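PDB 6GEF: type IV secretion system protein DotB from Yersinia pseudotuberculosis IP 31758, which probably hydrolyses ATP as a six-subunit ATPase of the type IVb secretion system. Local coordinates for residues N177-V182 / E272-A277; A286-Q291 / M297-S302; A325-R330 / H375-E380. All coordinates share one frame; numbering follows the deposited sequence.

Interaction 1 (N177-V182 / E272-A277); sequences NGIVMV and ESAFEA
I179, the first residue of strand 179-183, and A274, on helix 268-280, bring the two backbones nearest to each other, with their CA atoms 7.5 Å apart. The chain enters the strand through G178, whose positive phi of 81° suits a glycine, and it runs as regular beta strand from I179 onward. The partner segment is regular helix, exemplified by the bond from A277 N to S273 O. The two segments meet through side chains, and a single isoleucine makes all the contact from the strand.

The working atom is CD1 of I179. With CG1 beside the backbone N (chi1 -60°) and a nearly straight continuation to CD1 (chi2 173°), the longer branch of the isoleucine extends to the helix surface. There CD1 sits 3.9 Å from A274 CB and 3.8 Å from F275 CD1, so one methyl group bridges two consecutive helical residues. The F275 side chain sets off away from the strand, yet its ring approaches the isoleucine methyl, with F275 CE1 also 4.0 Å from I179 CD1, and the isoleucine and phenylalanine chains cross at about a right angle. The ring also packs against D315, L316 and T319 of helix 306-319, while A274 rests on L265. All three touching residues are buried, and their contact is purely apolar.

E276, on the same helix, reaches a second subunit, where its OE1 is hydrogen-bonded to S187 of that chain. Helix 268-280 joins the parallel strands 259-264 and 284-288 in a beta-alpha-beta crossover, and strand 179-183 lies beside the second of them. A connecting helix seated on the parallel part of the sheet, whose strand 179-183 leads into a probable Walker A loop, is the arrangement of a P-loop NTPase core, here of the GspE family.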
loop_
_atom_site.group_PDB
_atom_site.type_symbol
_atom_site.label_atom_id
_atom_site.label_comp_id
_atom_site.label_asym_id
_atom_site.label_seq_id
_atom_site.Cartn_x
_atom_site.Cartn_y
_atom_site.Cartn_z
ATOM N N ASN A 177 -8.173 41.541 -12.457
ATOM C CA ASN A 177 -8.960 40.358 -12.147
ATOM C C ASN A 177 -8.740 39.308 -13.216
ATOM O O ASN A 177 -8.334 39.621 -14.346
ATOM C CB ASN A 177 -10.466 40.682 -12.028
ATOM C CG ASN A 177 -11.025 41.273 -13.310
ATOM O OD1 ASN A 177 -11.077 40.619 -14.347
ATOM N ND2 ASN A 177 -11.413 42.567 -13.256
ATOM N N GLY A 178 -8.962 38.059 -12.850
ATOM C CA GLY A 178 -8.944 36.973 -13.803
ATOM C C GLY A 178 -7.551 36.480 -14.135
ATOM O O GLY A 178 -6.565 36.817 -13.487
ATOM N N ILE A 179 -7.481 35.694 -15.195
ATOM C CA ILE A 179 -6.294 34.936 -15.548
ATOM C C ILE A 179 -5.782 35.465 -16.892
ATOM O O ILE A 179 -6.507 35.465 -17.886
ATOM C CB ILE A 179 -6.594 33.438 -15.654
ATOM C CG1 ILE A 179 -7.119 32.908 -14.311
ATOM C CG2 ILE A 179 -5.351 32.666 -16.043
ATOM C CD1 ILE A 179 -7.599 31.461 -14.375
ATOM N N VAL A 180 -4.528 35.926 -16.902
ATOM C CA VAL A 180 -3.796 36.181 -18.128
ATOM C C VAL A 180 -2.867 34.994 -18.379
ATOM O O VAL A 180 -2.071 34.626 -17.509
ATOM C CB VAL A 180 -2.989 37.483 -18.019
ATOM C CG1 VAL A 180 -2.266 37.784 -19.333
ATOM C CG2 VAL A 180 -3.904 38.640 -17.640
ATOM N N MET A 181 -2.970 34.414 -19.572
ATOM C CA MET A 181 -2.207 33.234 -19.938
ATOM C C MET A 181 -1.369 33.582 -21.177
ATOM O O MET A 181 -1.899 34.124 -22.156
ATOM C CB MET A 181 -3.123 32.055 -20.260
ATOM C CG MET A 181 -4.026 31.673 -19.098
ATOM S SD MET A 181 -5.568 30.821 -19.564
ATOM C CE MET A 181 -4.937 29.363 -20.275
ATOM N N VAL A 182 -0.080 33.253 -21.135
ATOM C CA VAL A 182 0.774 33.243 -22.291
ATOM C C VAL A 182 1.142 31.783 -22.562
ATOM O O VAL A 182 1.663 31.091 -21.711
ATOM C CB VAL A 182 2.041 34.111 -22.127
ATOM C CG1 VAL A 182 1.655 35.460 -21.520
ATOM C CG2 VAL A 182 3.048 33.429 -21.266
ATOM N N GLU A 272 -7.699 24.426 -11.449
ATOM C CA GLU A 272 -8.686 24.751 -10.418
ATOM C C GLU A 272 -8.126 25.754 -9.401
ATOM O O GLU A 272 -8.830 26.668 -9.004
ATOM C CB GLU A 272 -9.148 23.479 -9.721
ATOM C CG GLU A 272 -10.178 22.682 -10.483
ATOM C CD GLU A 272 -10.626 21.430 -9.687
ATOM O OE1 GLU A 272 -9.789 20.795 -8.913
ATOM O OE2 GLU A 272 -11.826 21.046 -9.848
ATOM N N SER A 273 -6.871 25.597 -9.040
ATOM C CA SER A 273 -6.243 26.544 -8.105
ATOM C C SER A 273 -6.101 27.902 -8.734
ATOM O O SER A 273 -6.258 28.928 -8.072
ATOM C CB SER A 273 -4.902 25.994 -7.608
ATOM O OG SER A 273 -4.376 26.880 -6.632
ATOM N N ALA A 274 -5.758 27.975 -10.010
ATOM C CA ALA A 274 -5.837 29.246 -10.744
ATOM C C ALA A 274 -7.233 29.841 -10.646
ATOM O O ALA A 274 -7.393 31.033 -10.439
ATOM C CB ALA A 274 -5.424 29.029 -12.197
ATOM N N PHE A 275 -8.263 29.013 -10.831
ATOM C CA PHE A 275 -9.630 29.511 -10.701
ATOM C C PHE A 275 -9.875 30.105 -9.330
ATOM O O PHE A 275 -10.459 31.180 -9.201
ATOM C CB PHE A 275 -10.624 28.376 -11.013
ATOM C CG PHE A 275 -10.756 28.062 -12.463
ATOM C CD1 PHE A 275 -10.363 28.998 -13.436
ATOM C CD2 PHE A 275 -11.273 26.853 -12.876
ATOM C CE1 PHE A 275 -10.474 28.708 -14.783
ATOM C CE2 PHE A 275 -11.387 26.557 -14.244
ATOM C CZ PHE A 275 -10.984 27.474 -15.182
ATOM N N GLU A 276 -9.486 29.399 -8.277
ATOM C CA GLU A 276 -9.684 29.876 -6.908
ATOM C C GLU A 276 -8.947 31.200 -6.683
ATOM O O GLU A 276 -9.516 32.155 -6.163
ATOM C CB GLU A 276 -9.262 28.826 -5.893
ATOM C CG GLU A 276 -9.313 29.284 -4.453
ATOM C CD GLU A 276 -8.931 28.214 -3.442
ATOM O OE1 GLU A 276 -9.161 28.420 -2.227
ATOM O OE2 GLU A 276 -8.328 27.167 -3.785
ATOM N N ALA A 277 -7.679 31.255 -7.058
ATOM C CA ALA A 277 -6.895 32.476 -6.913
ATOM C C ALA A 277 -7.558 33.642 -7.647
ATOM O O ALA A 277 -7.757 34.721 -7.072
ATOM C CB ALA A 277 -5.473 32.272 -7.420
#

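Interaction 2 (A286-Q291 / M297-S302); sequences ATVHSQ and MRRLIS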
loop_
_atom_site.group_PDB
_atom_site.type_symbol
_atom_site.label_atom_id
_atom_site.label_comp_id
_atom_site.label_asym_id
_atom_site.label_seq_id
_atom_site.Cartn_x
_atom_site.Cartn_y
_atom_site.Cartn_z
ATOM N N ALA A 286 -0.635 32.906 -15.719
ATOM C CA ALA A 286 -0.261 31.520 -15.894
ATOM C C ALA A 286 0.299 31.305 -17.283
ATOM O O ALA A 286 -0.041 32.013 -18.222
ATOM C CB ALA A 286 -1.476 30.569 -15.686
ATOM N N THR A 287 1.175 30.295 -17.398
ATOM C CA THR A 287 1.608 29.791 -18.688
ATOM C C THR A 287 0.986 28.487 -19.029
ATOM O O THR A 287 0.489 27.766 -18.185
ATOM C CB THR A 287 3.167 29.630 -18.646
ATOM O OG1 THR A 287 3.533 28.609 -17.698
ATOM C CG2 THR A 287 3.837 30.961 -18.295
ATOM N N VAL A 288 0.976 28.175 -20.304
ATOM C CA VAL A 288 0.311 26.961 -20.850
ATOM C C VAL A 288 1.193 26.484 -22.006
ATOM O O VAL A 288 1.638 27.263 -22.842
ATOM C CB VAL A 288 -1.126 27.201 -21.336
ATOM C CG1 VAL A 288 -1.970 26.009 -21.047
ATOM C CG2 VAL A 288 -1.750 28.404 -20.650
ATOM N N HIS A 289 1.423 25.166 -22.051
ATOM C CA HIS A 289 2.131 24.524 -23.127
ATOM C C HIS A 289 1.122 24.191 -24.257
ATOM O O HIS A 289 0.595 23.085 -24.365
ATOM C CB HIS A 289 2.853 23.290 -22.636
ATOM C CG HIS A 289 4.060 23.578 -21.813
ATOM N ND1 HIS A 289 4.430 24.854 -21.435
ATOM C CD2 HIS A 289 4.972 22.751 -21.248
ATOM C CE1 HIS A 289 5.516 24.805 -20.682
ATOM N NE2 HIS A 289 5.867 23.545 -20.553
ATOM N N SER A 290 0.846 25.206 -25.071
ATOM C CA SER A 290 0.036 25.035 -26.248
ATOM C C SER A 290 0.508 25.943 -27.362
ATOM O O SER A 290 1.158 26.946 -27.104
ATOM C CB SER A 290 -1.464 25.310 -25.923
ATOM O OG SER A 290 -2.081 24.214 -25.313
ATOM N N GLN A 291 0.120 25.598 -28.587
ATOM C CA GLN A 291 0.601 26.325 -29.757
ATOM C C GLN A 291 -0.128 27.632 -29.980
ATOM O O GLN A 291 0.479 28.601 -30.436
ATOM C CB GLN A 291 0.535 25.434 -31.001
ATOM C CG GLN A 291 1.710 24.482 -31.147
ATOM C CD GLN A 291 1.764 23.829 -32.505
ATOM O OE1 GLN A 291 1.292 24.385 -33.527
ATOM N NE2 GLN A 291 2.371 22.619 -32.533
ATOM N N MET A 297 -7.299 26.618 -24.911
ATOM C CA MET A 297 -8.658 26.284 -24.487
ATOM C C MET A 297 -8.875 24.779 -24.505
ATOM O O MET A 297 -9.207 24.161 -23.491
ATOM C CB MET A 297 -9.675 26.993 -25.367
ATOM C CG MET A 297 -10.679 27.847 -24.595
ATOM S SD MET A 297 -9.911 29.175 -23.696
ATOM C CE MET A 297 -11.446 30.013 -23.136
ATOM N N ARG A 298 -8.701 24.151 -25.666
ATOM C CA ARG A 298 -8.789 22.705 -25.769
ATOM C C ARG A 298 -8.010 21.984 -24.625
ATOM O O ARG A 298 -8.550 21.119 -23.968
ATOM C CB ARG A 298 -8.199 22.243 -27.118
ATOM C CG ARG A 298 -9.113 22.355 -28.278
ATOM C CD ARG A 298 -10.332 21.460 -28.074
ATOM N NE ARG A 298 -10.460 20.368 -29.018
ATOM C CZ ARG A 298 -10.507 20.504 -30.337
ATOM N NH1 ARG A 298 -10.311 21.710 -30.910
ATOM N NH2 ARG A 298 -10.724 19.410 -31.096
ATOM N N ARG A 299 -6.777 22.432 -24.385
ATOM C CA ARG A 299 -5.917 21.705 -23.504
ATOM C C ARG A 299 -6.407 21.815 -22.068
ATOM O O ARG A 299 -6.457 20.825 -21.318
ATOM C CB ARG A 299 -4.466 22.217 -23.630
ATOM C CG ARG A 299 -3.516 21.724 -22.527
ATOM C CD ARG A 299 -2.294 21.047 -23.116
ATOM N NE ARG A 299 -1.622 20.203 -22.163
ATOM C CZ ARG A 299 -0.738 20.601 -21.257
ATOM N NH1 ARG A 299 -0.437 21.906 -21.147
ATOM N NH2 ARG A 299 -0.177 19.708 -20.440
ATOM N N LEU A 300 -6.716 23.027 -21.625
ATOM C CA LEU A 300 -7.250 23.210 -20.280
ATOM C C LEU A 300 -8.552 22.465 -20.115
ATOM O O LEU A 300 -8.792 21.845 -19.063
ATOM C CB LEU A 300 -7.420 24.700 -19.976
ATOM C CG LEU A 300 -6.168 25.570 -19.996
ATOM C CD1 LEU A 300 -6.553 26.988 -19.649
ATOM C CD2 LEU A 300 -5.107 24.956 -19.090
ATOM N N ILE A 301 -9.435 22.518 -21.114
ATOM C CA ILE A 301 -10.720 21.829 -21.008
ATOM C C ILE A 301 -10.533 20.324 -20.895
ATOM O O ILE A 301 -11.293 19.661 -20.196
ATOM C CB ILE A 301 -11.622 22.222 -22.204
ATOM C CG1 ILE A 301 -12.216 23.615 -21.983
ATOM C CG2 ILE A 301 -12.710 21.187 -22.465
ATOM C CD1 ILE A 301 -12.774 24.213 -23.261
ATOM N N SER A 302 -9.527 19.781 -21.589
ATOM C CA SER A 302 -9.337 18.336 -21.617
ATOM C C SER A 302 -9.142 17.762 -20.204
ATOM O O SER A 302 -9.519 16.638 -19.940
ATOM C CB SER A 302 -8.176 17.970 -22.521
ATOM O OG SER A 302 -6.942 18.426 -21.983
#
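R299 lays its aliphatic portion alongside the chain leaving strand 284-288. Its CB is 3.5 Å from S290 OG and its CD 3.7 Å from H289 O, with the chain bent at chi2 (125°) as it passes. NH1 reaches the neighbourhood of the same carbonyl, 3.6 Å from H289 O, and lies 3.9 Å from H289 CB. These are packing distances; NE instead forms a salt bridge with D315 of a third subunit. The arginine thus spans a buried strand end and a subunit interface.

H289 is the centre of an inverse gamma turn that ends the strand, and its side chain touches K190 of the probable Walker A loop. A histidine in this place is consistent with the His box of secretion ATPases of the GspE family.

One residue along from R299, L300 sends CD2 to V288 CG1, 3.8 Å away, the two side chains crossing at about a right angle; L316 of helix 306-319 also packs on this leucine.

Interaction 3 (A325-R330 / H375-E380); sequences AQTLVR and HPFSLE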
loop_
_atom_site.group_PDB
_atom_site.type_symbol
_atom_site.label_atom_id
_atom_site.label_comp_id
_atom_site.label_asym_id
_atom_site.label_seq_id
_atom_site.Cartn_x
_atom_site.Cartn_y
_atom_site.Cartn_z
ATOM N N ALA A 325 -0.577 33.114 -27.114
ATOM C CA ALA A 325 0.449 32.185 -27.607
ATOM C C ALA A 325 1.558 32.952 -28.308
ATOM O O ALA A 325 1.306 33.917 -29.008
ATOM C CB ALA A 325 -0.167 31.175 -28.573
ATOM N N GLN A 326 2.787 32.512 -28.082
ATOM C CA GLN A 326 3.961 33.068 -28.750
ATOM C C GLN A 326 4.897 31.987 -29.168
ATOM O O GLN A 326 5.034 30.973 -28.488
ATOM C CB GLN A 326 4.703 34.047 -27.840
ATOM C CG GLN A 326 5.008 33.471 -26.451
ATOM C CD GLN A 326 5.472 34.535 -25.491
ATOM O OE1 GLN A 326 5.258 35.729 -25.718
ATOM N NE2 GLN A 326 6.054 34.119 -24.403
ATOM N N THR A 327 5.482 32.144 -30.355
ATOM C CA THR A 327 6.495 31.219 -30.867
ATOM C C THR A 327 7.661 32.022 -31.416
ATOM O O THR A 327 7.523 33.186 -31.777
ATOM C CB THR A 327 5.893 30.310 -31.952
ATOM O OG1 THR A 327 6.790 29.247 -32.264
ATOM C CG2 THR A 327 5.647 31.072 -33.237
ATOM N N LEU A 328 8.797 31.364 -31.516
ATOM C CA LEU A 328 10.029 31.976 -32.015
ATOM C C LEU A 328 10.254 31.614 -33.460
ATOM O O LEU A 328 10.240 30.446 -33.814
ATOM C CB LEU A 328 11.237 31.538 -31.162
ATOM C CG LEU A 328 11.423 32.214 -29.810
ATOM C CD1 LEU A 328 12.770 31.849 -29.244
ATOM C CD2 LEU A 328 11.193 33.718 -29.951
ATOM N N VAL A 329 10.422 32.624 -34.305
ATOM C CA VAL A 329 10.654 32.440 -35.735
ATOM C C VAL A 329 11.971 33.127 -36.115
ATOM O O VAL A 329 12.578 33.877 -35.338
ATOM C CB VAL A 329 9.473 32.994 -36.561
ATOM C CG1 VAL A 329 8.197 32.225 -36.227
ATOM C CG2 VAL A 329 9.307 34.455 -36.361
ATOM N N ARG A 330 12.433 32.844 -37.316
ATOM C CA ARG A 330 13.758 33.225 -37.778
ATOM C C ARG A 330 13.642 34.488 -38.613
ATOM O O ARG A 330 12.934 34.515 -39.655
ATOM C CB ARG A 330 14.352 32.107 -38.650
ATOM C CG ARG A 330 15.850 32.196 -38.840
ATOM C CD ARG A 330 16.585 31.119 -38.071
ATOM N NE ARG A 330 17.643 31.664 -37.209
ATOM C CZ ARG A 330 18.048 31.089 -36.075
ATOM N NH1 ARG A 330 17.538 29.908 -35.656
ATOM N NH2 ARG A 330 19.011 31.679 -35.364
ATOM N N HIS A 375 -5.434 38.856 -32.415
ATOM C CA HIS A 375 -4.304 38.919 -33.328
ATOM C C HIS A 375 -3.926 37.488 -33.751
ATOM O O HIS A 375 -3.112 36.857 -33.104
ATOM C CB HIS A 375 -3.125 39.635 -32.645
ATOM C CG HIS A 375 -1.988 39.945 -33.592
ATOM N ND1 HIS A 375 -1.756 41.208 -34.073
ATOM C CD2 HIS A 375 -1.054 39.149 -34.161
ATOM C CE1 HIS A 375 -0.718 41.184 -34.882
ATOM N NE2 HIS A 375 -0.276 39.947 -34.945
ATOM N N PRO A 376 -4.484 37.008 -34.851
ATOM C CA PRO A 376 -4.190 35.634 -35.267
ATOM C C PRO A 376 -2.759 35.474 -35.754
ATOM O O PRO A 376 -2.060 36.447 -36.040
ATOM C CB PRO A 376 -5.179 35.377 -36.406
ATOM C CG PRO A 376 -5.470 36.731 -36.948
ATOM C CD PRO A 376 -5.407 37.683 -35.776
ATOM N N PHE A 377 -2.317 34.225 -35.831
ATOM C CA PHE A 377 -0.976 33.934 -36.307
ATOM C C PHE A 377 -0.809 34.284 -37.774
ATOM O O PHE A 377 0.285 34.703 -38.186
ATOM C CB PHE A 377 -0.611 32.475 -36.052
ATOM C CG PHE A 377 0.095 32.255 -34.744
ATOM C CD1 PHE A 377 1.037 33.184 -34.259
ATOM C CD2 PHE A 377 -0.162 31.114 -33.997
ATOM C CE1 PHE A 377 1.660 32.972 -33.068
ATOM C CE2 PHE A 377 0.478 30.907 -32.794
ATOM C CZ PHE A 377 1.409 31.830 -32.331
ATOM N N SER A 378 -1.858 34.124 -38.578
ATOM C CA SER A 378 -1.811 34.572 -39.966
ATOM C C SER A 378 -1.544 36.094 -40.056
ATOM O O SER A 378 -0.722 36.529 -40.842
ATOM C CB SER A 378 -3.127 34.227 -40.674
ATOM O OG SER A 378 -4.240 34.738 -39.982
ATOM N N LEU A 379 -2.208 36.861 -39.218
ATOM C CA LEU A 379 -2.014 38.294 -39.233
ATOM C C LEU A 379 -0.629 38.669 -38.746
ATOM O O LEU A 379 -0.033 39.639 -39.233
ATOM C CB LEU A 379 -3.096 39.004 -38.385
ATOM C CG LEU A 379 -3.105 40.529 -38.463
ATOM C CD1 LEU A 379 -4.009 41.001 -39.583
ATOM C CD2 LEU A 379 -3.555 41.104 -37.129
ATOM N N GLU A 380 -0.092 37.966 -37.762
ATOM C CA GLU A 380 1.255 38.246 -37.292
ATOM C C GLU A 380 2.284 37.917 -38.348
ATOM O O GLU A 380 3.258 38.677 -38.553
ATOM C CB GLU A 380 1.543 37.482 -35.995
ATOM C CG GLU A 380 2.888 37.802 -35.382
ATOM C CD GLU A 380 2.879 39.121 -34.607
ATOM O OE1 GLU A 380 2.215 40.077 -35.055
ATOM O OE2 GLU A 380 3.527 39.203 -33.547
#
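A325 points its CB at the ring of F377, and the methyl carbon stands 4.1 Å from F377 CZ. The alanine's own carbonyl belongs to the same contact, with A325 O 3.9 Å from that CZ, an approach oblique to the ring. F377 is the first residue of helix 377-386, directly after P376 at the N-cap position. The CB of F377 points toward the strand, so that CZ, at the end of the ring, does the touching.

Q326 turns to the other side of the strand, where its OE1 is hydrogen-bonded to T193 OG1. T327 adds a looser touch: its methyl CG2 is 4.4 Å from F377 CZ, again obliquely placed, while L398 of helix 392-400 packs on both T327 and F377. M401 and S402, at the chain end, also pack against the aromatic side chain, as does N292; the contact thus lies where the C-terminal part of the chain folds onto strand 320-330 of the central sheet.

Across the two segments the attraction is dispersion between methyl groups and an aromatic ring, with a carbonyl lying close by. Without a directional bond between the segments, such a contact holds by fit, the ring being buried among A325, T327 and L398.

Overall arrangement
The three contacts are built on neighbouring strands of one sheet, in which 179-183 lies between 284-288 and 320-330. Interactions 1 and 2 have centres about 12 Å apart and are joined by probable backbone hydrogen bonds, V180 O to A286 N at 2.9 Å and V182 N to A286 O at 3.2 Å. M181 lies between these two contacts and packs against V288. Interaction 3 is centred about 17 Å from the centre of interaction 2, which it meets at Q291, whose carbonyl oxygen packs against A325 and F377. It lies about 24 Å from interaction 1, centre to centre. Interaction 2 touches the probable Walker A loop directly, whereas A325 of interaction 3 comes only near it.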